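Local coordinates for protein endoglucanase (Acetivibrio cellulolyticus, PDB 5NRM) that serves, as a type I cohesin domain of a cellulosomal scaffoldin, to bind enzyme-borne dockerins, the whole protein probably also hydrolysing cellulose as an endoglucanase, at residues F37-D42 with A95-N100; L46-G51 with I66-D71. One frame throughout, in Å; residues are numbered along the deposited sequence.

Both interactions bridge the two sheets of the same cohesin sandwich, interaction 1 through its buried middle and interaction 2 along one margin, with centres about 6 Å apart. They meet through the pairing of strands 46-53 and 92-101: probable backbone hydrogen bonds join Asn98 N to Ser50 O and Asn100 O to Glu47 N, each 2.8 Å long. In sequence, interaction 2 is nested inside the loop that interaction 1 closes. Tyr41 of interaction 1 also packs on Tyr48 and Lys68 of interaction 2, which connects the core to the margin. The dockerin chain is reached from interaction 2, where Asn67 hydrogen-bonds to Leu60 of that chain; it does not touch the segments of interaction 1.

Interaction 1. Residues F37-D42 with A95-N100; sequences FTVTYD and ANLNFN
Tyr41 and Phe99 make the aromatic half of this contact. Phe99 points its CE1 corner at one face of the tyrosine ring, near the root of that ring rather than its phenolic end: CE1 of Phe99 lies 3.6 Å from CG of Tyr41, and the neighbouring CZ is 4.0 Å from that same CG. The ring centroids of Tyr41 and Phe99 are 5.0 Å apart and the planes are inclined at 57°, an oblique pairing. With CG set between its backbone N and carbonyl carbon (chi1 64°), the Tyr41 ring stands up from its strand and offers a face to Phe99.

The aliphatic half lies one inward-facing pair further along. Here a single methyl-methyl approach, Val39 CG1 to Leu97 CD1 at 4.0 Å, carries the contact. On its other branch, Val39 turns CG2 to the edge of the Phe37 ring, in the plane of that ring, so its two methyls serve two neighbours, CG1 the leucine across the core and CG2 the phenylalanine on its own strand.

Polar ties all lead elsewhere. The hydroxyl of Tyr41 is hydrogen-bonded to the backbone N of Gly72, which secures the far end of the ring that Phe99 presses near its base. The backbone of 37-41 pairs with strands on both flanks, through residues such as Leu74 and Ser114, and never with 95-100. CA atoms of Val39 and Leu97 are 9.7 Å apart, the spacing of facing sheets rather than paired strands. Alternate residues pointing inward from two apposed sheets make up the hydrophobic core of the cohesin jelly-roll sandwich.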
loop_
_atom_site.group_PDB
_atom_site.type_symbol
_atom_site.label_atom_id
_atom_site.label_comp_id
_atom_site.label_asym_id
_atom_site.label_seq_id
_atom_site.Cartn_x
_atom_site.Cartn_y
_atom_site.Cartn_z
ATOM N N PHE A 37 1.863 -2.361 -0.725
ATOM C CA PHE A 37 1.697 -3.661 -1.414
ATOM C C PHE A 37 1.088 -3.434 -2.771
ATOM O O PHE A 37 0.585 -2.339 -3.055
ATOM C CB PHE A 37 0.912 -4.698 -0.590
ATOM C CG PHE A 37 -0.468 -4.267 -0.173
ATOM C CD1 PHE A 37 -1.574 -4.386 -0.977
ATOM C CD2 PHE A 37 -0.659 -3.670 1.083
ATOM C CE1 PHE A 37 -2.830 -4.013 -0.535
ATOM C CE2 PHE A 37 -1.892 -3.319 1.552
ATOM C CZ PHE A 37 -2.995 -3.463 0.724
ATOM N N THR A 38 1.231 -4.483 -3.592
ATOM C CA THR A 38 0.711 -4.483 -4.950
ATOM C C THR A 38 -0.501 -5.395 -4.944
ATOM O O THR A 38 -0.482 -6.465 -4.371
ATOM C CB THR A 38 1.734 -5.037 -5.916
ATOM O OG1 THR A 38 2.883 -4.212 -5.948
ATOM C CG2 THR A 38 1.221 -5.131 -7.369
ATOM N N VAL A 39 -1.564 -4.963 -5.656
ATOM C CA VAL A 39 -2.760 -5.779 -5.956
ATOM C C VAL A 39 -2.871 -6.003 -7.450
ATOM O O VAL A 39 -2.858 -5.045 -8.192
ATOM C CB VAL A 39 -4.065 -5.148 -5.432
ATOM C CG1 VAL A 39 -5.251 -6.058 -5.763
ATOM C CG2 VAL A 39 -3.991 -4.848 -3.961
ATOM N N THR A 40 -2.897 -7.243 -7.850
ATOM C CA THR A 40 -3.166 -7.651 -9.230
ATOM C C THR A 40 -4.614 -8.066 -9.334
ATOM O O THR A 40 -5.211 -8.575 -8.390
ATOM C CB THR A 40 -2.189 -8.674 -9.781
ATOM O OG1 THR A 40 -2.202 -9.808 -8.952
ATOM C CG2 THR A 40 -0.811 -8.062 -9.810
ATOM N N TYR A 41 -5.178 -7.876 -10.524
ATOM C CA TYR A 41 -6.574 -8.285 -10.799
ATOM C C TYR A 41 -6.664 -8.762 -12.211
ATOM O O TYR A 41 -5.905 -8.319 -13.116
ATOM C CB TYR A 41 -7.544 -7.171 -10.428
ATOM C CG TYR A 41 -7.366 -5.928 -11.246
ATOM C CD1 TYR A 41 -8.065 -5.754 -12.481
ATOM C CD2 TYR A 41 -6.514 -4.911 -10.841
ATOM C CE1 TYR A 41 -7.847 -4.634 -13.266
ATOM C CE2 TYR A 41 -6.309 -3.804 -11.613
ATOM C CZ TYR A 41 -6.976 -3.633 -12.829
ATOM O OH TYR A 41 -6.750 -2.518 -13.648
ATOM N N ASP A 42 -7.689 -9.556 -12.463
ATOM C CA ASP A 42 -7.862 -10.107 -13.835
ATOM C C ASP A 42 -8.510 -9.052 -14.729
ATOM O O ASP A 42 -9.754 -8.825 -14.721
ATOM C CB ASP A 42 -8.733 -11.359 -13.780
ATOM C CG ASP A 42 -8.950 -12.008 -15.119
ATOM O OD1 ASP A 42 -8.566 -11.402 -16.143
ATOM O OD2 ASP A 42 -9.500 -13.141 -15.117
ATOM N N ALA A 95 -8.884 -1.180 2.318
ATOM C CA ALA A 95 -9.142 -0.549 1.008
ATOM C C ALA A 95 -10.383 -1.146 0.403
ATOM O O ALA A 95 -10.621 -2.355 0.542
ATOM C CB ALA A 95 -7.984 -0.735 0.056
ATOM N N ASN A 96 -11.137 -0.323 -0.316
ATOM C CA ASN A 96 -12.274 -0.776 -1.178
ATOM C C ASN A 96 -11.884 -0.545 -2.620
ATOM O O ASN A 96 -11.666 0.629 -2.989
ATOM C CB ASN A 96 -13.532 0.005 -0.790
ATOM C CG ASN A 96 -13.999 -0.366 0.612
ATOM O OD1 ASN A 96 -14.036 0.523 1.561
ATOM N ND2 ASN A 96 -14.350 -1.605 0.778
ATOM N N LEU A 97 -11.847 -1.609 -3.412
ATOM C CA LEU A 97 -11.458 -1.537 -4.771
ATOM C C LEU A 97 -12.752 -1.555 -5.591
ATOM O O LEU A 97 -13.510 -2.504 -5.504
ATOM C CB LEU A 97 -10.538 -2.686 -5.108
ATOM C CG LEU A 97 -9.291 -2.851 -4.236
ATOM C CD1 LEU A 97 -8.549 -4.114 -4.736
ATOM C CD2 LEU A 97 -8.428 -1.581 -4.236
ATOM N N ASN A 98 -12.930 -0.550 -6.410
ATOM C CA ASN A 98 -14.146 -0.419 -7.236
ATOM C C ASN A 98 -13.889 -0.756 -8.698
ATOM O O ASN A 98 -13.052 -0.145 -9.349
ATOM C CB ASN A 98 -14.674 1.011 -7.129
ATOM C CG ASN A 98 -14.870 1.439 -5.708
ATOM O OD1 ASN A 98 -15.629 0.784 -5.004
ATOM N ND2 ASN A 98 -14.276 2.573 -5.312
ATOM N N PHE A 99 -14.521 -1.824 -9.173
ATOM C CA PHE A 99 -14.454 -2.261 -10.544
ATOM C C PHE A 99 -15.821 -2.194 -11.232
ATOM O O PHE A 99 -16.849 -2.330 -10.598
ATOM C CB PHE A 99 -14.027 -3.742 -10.544
ATOM C CG PHE A 99 -12.661 -3.988 -9.949
ATOM C CD1 PHE A 99 -11.500 -3.765 -10.690
ATOM C CD2 PHE A 99 -12.564 -4.403 -8.616
ATOM C CE1 PHE A 99 -10.261 -4.072 -10.099
ATOM C CE2 PHE A 99 -11.357 -4.713 -8.060
ATOM C CZ PHE A 99 -10.200 -4.485 -8.795
ATOM N N ASN A 100 -15.804 -2.146 -12.574
ATOM C CA ASN A 100 -16.929 -2.549 -13.394
ATOM C C ASN A 100 -16.583 -3.945 -13.947
ATOM O O ASN A 100 -15.463 -4.158 -14.408
ATOM C CB ASN A 100 -17.096 -1.572 -14.527
ATOM C CG ASN A 100 -17.678 -0.243 -14.108
ATOM O OD1 ASN A 100 -18.404 -0.139 -13.121
ATOM N ND2 ASN A 100 -17.304 0.792 -14.818
#

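Interaction 2. Residues L46-G51 with I66-D71; sequences LEYISG and INKESD
Tyr48 reaches from strand 46-51 to both Ile66 and Lys68, and its apolar contacts are the closer-packed part. Its CG lies anti to the backbone N (chi1 -179°), which extends the ring across the gap until Tyr48 OH is 3.7 Å from both CG1 and CG2 of Ile66. Nearer the backbone, Tyr48 CD2 is 3.9 Å from CB of Lys68; the two side chains run past each other in opposite directions. The amide N of Ser50 sits over the centre of one ring face, while Leu74 and Tyr41 back the cluster from the interior. Ile66 and Lys68 each have a second conformer, so their finer contacts describe one of two states.

The looser side is wet. One water, in the plane of the Tyr48 ring at its edge, is hydrogen-bonded to OH at 2.7 Å and donates to Ile66 O. Another donates to Tyr48 O and accepts a longer bond, 3.2 Å, from Lys68 NZ. In this conformer Lys68 NZ also forms a salt bridge with Asp71 OD1 (2.8 Å), met nearly along the C-O axis.

The strand axes come within 7.2 Å at 153°, close to antiparallel, yet side chains and water do the joining. Ile49 and Ser50 form a classic bulge opposite Asn98. Two edge strands meet here to close one margin of a cohesin sandwich; strand 64-70 belongs to its dockerin-binding face, with outward-facing Asn67 hydrogen-bonding to Leu60 O of the dockerin chain.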
loop_
_atom_site.group_PDB
_atom_site.type_symbol
_atom_site.label_atom_id
_atom_site.label_comp_id
_atom_site.label_asym_id
_atom_site.label_seq_id
_atom_site.Cartn_x
_atom_site.Cartn_y
_atom_site.Cartn_z
ATOM N N LEU A 46 -12.332 -7.445 -15.423
ATOM C CA LEU A 46 -12.604 -6.333 -14.557
ATOM C C LEU A 46 -11.958 -5.090 -15.116
ATOM O O LEU A 46 -10.766 -5.098 -15.499
ATOM C CB LEU A 46 -12.076 -6.550 -13.138
ATOM C CG LEU A 46 -12.523 -7.790 -12.349
ATOM C CD1 LEU A 46 -11.700 -7.903 -11.089
ATOM C CD2 LEU A 46 -14.045 -7.807 -12.078
ATOM N N GLU A 47 -12.689 -4.017 -15.020
ATOM C CA GLU A 47 -12.202 -2.657 -15.360
ATOM C C GLU A 47 -12.074 -1.889 -14.014
ATOM O O GLU A 47 -13.075 -1.646 -13.350
ATOM C CB GLU A 47 -13.154 -1.953 -16.286
ATOM C CG GLU A 47 -12.746 -0.516 -16.609
ATOM C CD GLU A 47 -13.901 0.393 -17.165
ATOM O OE1 GLU A 47 -15.158 0.148 -17.084
ATOM O OE2 GLU A 47 -13.509 1.508 -17.640
ATOM N N TYR A 48 -10.837 -1.554 -13.620
ATOM C CA TYR A 48 -10.635 -0.728 -12.424
ATOM C C TYR A 48 -11.105 0.663 -12.590
ATOM O O TYR A 48 -10.749 1.322 -13.564
ATOM C CB TYR A 48 -9.180 -0.754 -12.032
ATOM C CG TYR A 48 -8.845 0.041 -10.795
ATOM C CD1 TYR A 48 -9.156 -0.464 -9.546
ATOM C CD2 TYR A 48 -8.176 1.278 -10.884
ATOM C CE1 TYR A 48 -8.815 0.193 -8.414
ATOM C CE2 TYR A 48 -7.855 1.931 -9.719
ATOM C CZ TYR A 48 -8.127 1.354 -8.500
ATOM O OH TYR A 48 -7.698 2.097 -7.382
ATOM N N ILE A 49 -11.918 1.114 -11.647
ATOM C CA ILE A 49 -12.464 2.472 -11.676
ATOM C C ILE A 49 -11.769 3.389 -10.622
ATOM O O ILE A 49 -11.282 4.501 -10.934
ATOM C CB ILE A 49 -13.976 2.458 -11.479
ATOM C CG1 ILE A 49 -14.583 1.651 -12.666
ATOM C CG2 ILE A 49 -14.558 3.866 -11.400
ATOM C CD1 ILE A 49 -14.389 2.234 -14.043
ATOM N N SER A 50 -11.691 2.907 -9.395
ATOM C CA SER A 50 -11.098 3.712 -8.319
ATOM C C SER A 50 -10.862 2.826 -7.117
ATOM O O SER A 50 -11.332 1.668 -7.028
ATOM C CB SER A 50 -12.096 4.840 -7.919
ATOM O OG SER A 50 -13.280 4.287 -7.323
ATOM N N GLY A 51 -10.138 3.385 -6.157
ATOM C CA GLY A 51 -9.832 2.708 -4.932
ATOM C C GLY A 51 -9.895 3.671 -3.800
ATOM O O GLY A 51 -9.318 4.765 -3.909
ATOM N N ILE A 66 -3.827 4.979 -3.497
ATOM C CA ILE A 66 -3.889 3.833 -4.373
ATOM C C ILE A 66 -3.765 4.329 -5.803
ATOM O O ILE A 66 -4.436 5.324 -6.180
ATOM C CB ILE A 66 -5.167 2.989 -4.079
ATOM C CG1 ILE A 66 -5.100 1.644 -4.803
ATOM C CG2 ILE A 66 -6.429 3.793 -4.340
ATOM C CD1 ILE A 66 -6.075 0.611 -4.262
ATOM N N ASN A 67 -2.940 3.694 -6.616
ATOM C CA ASN A 67 -2.753 4.101 -8.004
ATOM C C ASN A 67 -2.758 2.885 -8.912
ATOM O O ASN A 67 -2.190 1.843 -8.586
ATOM C CB ASN A 67 -1.438 4.854 -8.140
ATOM C CG ASN A 67 -1.162 5.303 -9.553
ATOM O OD1 ASN A 67 -1.973 6.011 -10.134
ATOM N ND2 ASN A 67 -0.053 4.904 -10.099
ATOM N N LYS A 68 -3.439 2.998 -10.050
ATOM C CA LYS A 68 -3.336 1.970 -11.080
ATOM C C LYS A 68 -2.050 2.181 -11.836
ATOM O O LYS A 68 -1.915 3.155 -12.611
ATOM C CB LYS A 68 -4.539 2.038 -12.030
ATOM C CG LYS A 68 -4.440 0.969 -13.126
ATOM C CD LYS A 68 -5.589 1.065 -14.126
ATOM C CE LYS A 68 -5.352 0.220 -15.338
ATOM N NZ LYS A 68 -6.158 0.821 -16.449
ATOM N N GLU A 69 -1.094 1.288 -11.653
ATOM C CA GLU A 69 0.205 1.439 -12.335
ATOM C C GLU A 69 0.058 1.038 -13.828
ATOM O O GLU A 69 0.608 1.674 -14.756
ATOM C CB GLU A 69 1.300 0.612 -11.659
ATOM C CG GLU A 69 2.610 0.609 -12.427
ATOM C CD GLU A 69 3.677 -0.170 -11.691
ATOM O OE1 GLU A 69 3.646 -0.100 -10.478
ATOM O OE2 GLU A 69 4.489 -0.862 -12.356
ATOM N N SER A 70 -0.689 -0.012 -14.057
ATOM C CA SER A 70 -0.914 -0.565 -15.433
ATOM C C SER A 70 -2.162 -1.458 -15.351
ATOM O O SER A 70 -2.666 -1.731 -14.286
ATOM C CB SER A 70 0.290 -1.350 -15.963
ATOM O OG SER A 70 0.659 -2.388 -15.088
ATOM N N ASP A 71 -2.611 -1.949 -16.494
ATOM C CA ASP A 71 -3.839 -2.743 -16.529
ATOM C C ASP A 71 -3.552 -3.964 -15.702
ATOM O O ASP A 71 -2.551 -4.682 -15.955
ATOM C CB ASP A 71 -4.181 -3.168 -17.966
ATOM C CG ASP A 71 -4.677 -2.021 -18.837
ATOM O OD1 ASP A 71 -5.148 -1.008 -18.268
ATOM O OD2 ASP A 71 -4.677 -2.196 -20.109
HETATM O O HOH W 1 -6.645 4.566 -7.773
HETATM O O HOH W 2 -9.234 0.663 -15.718
#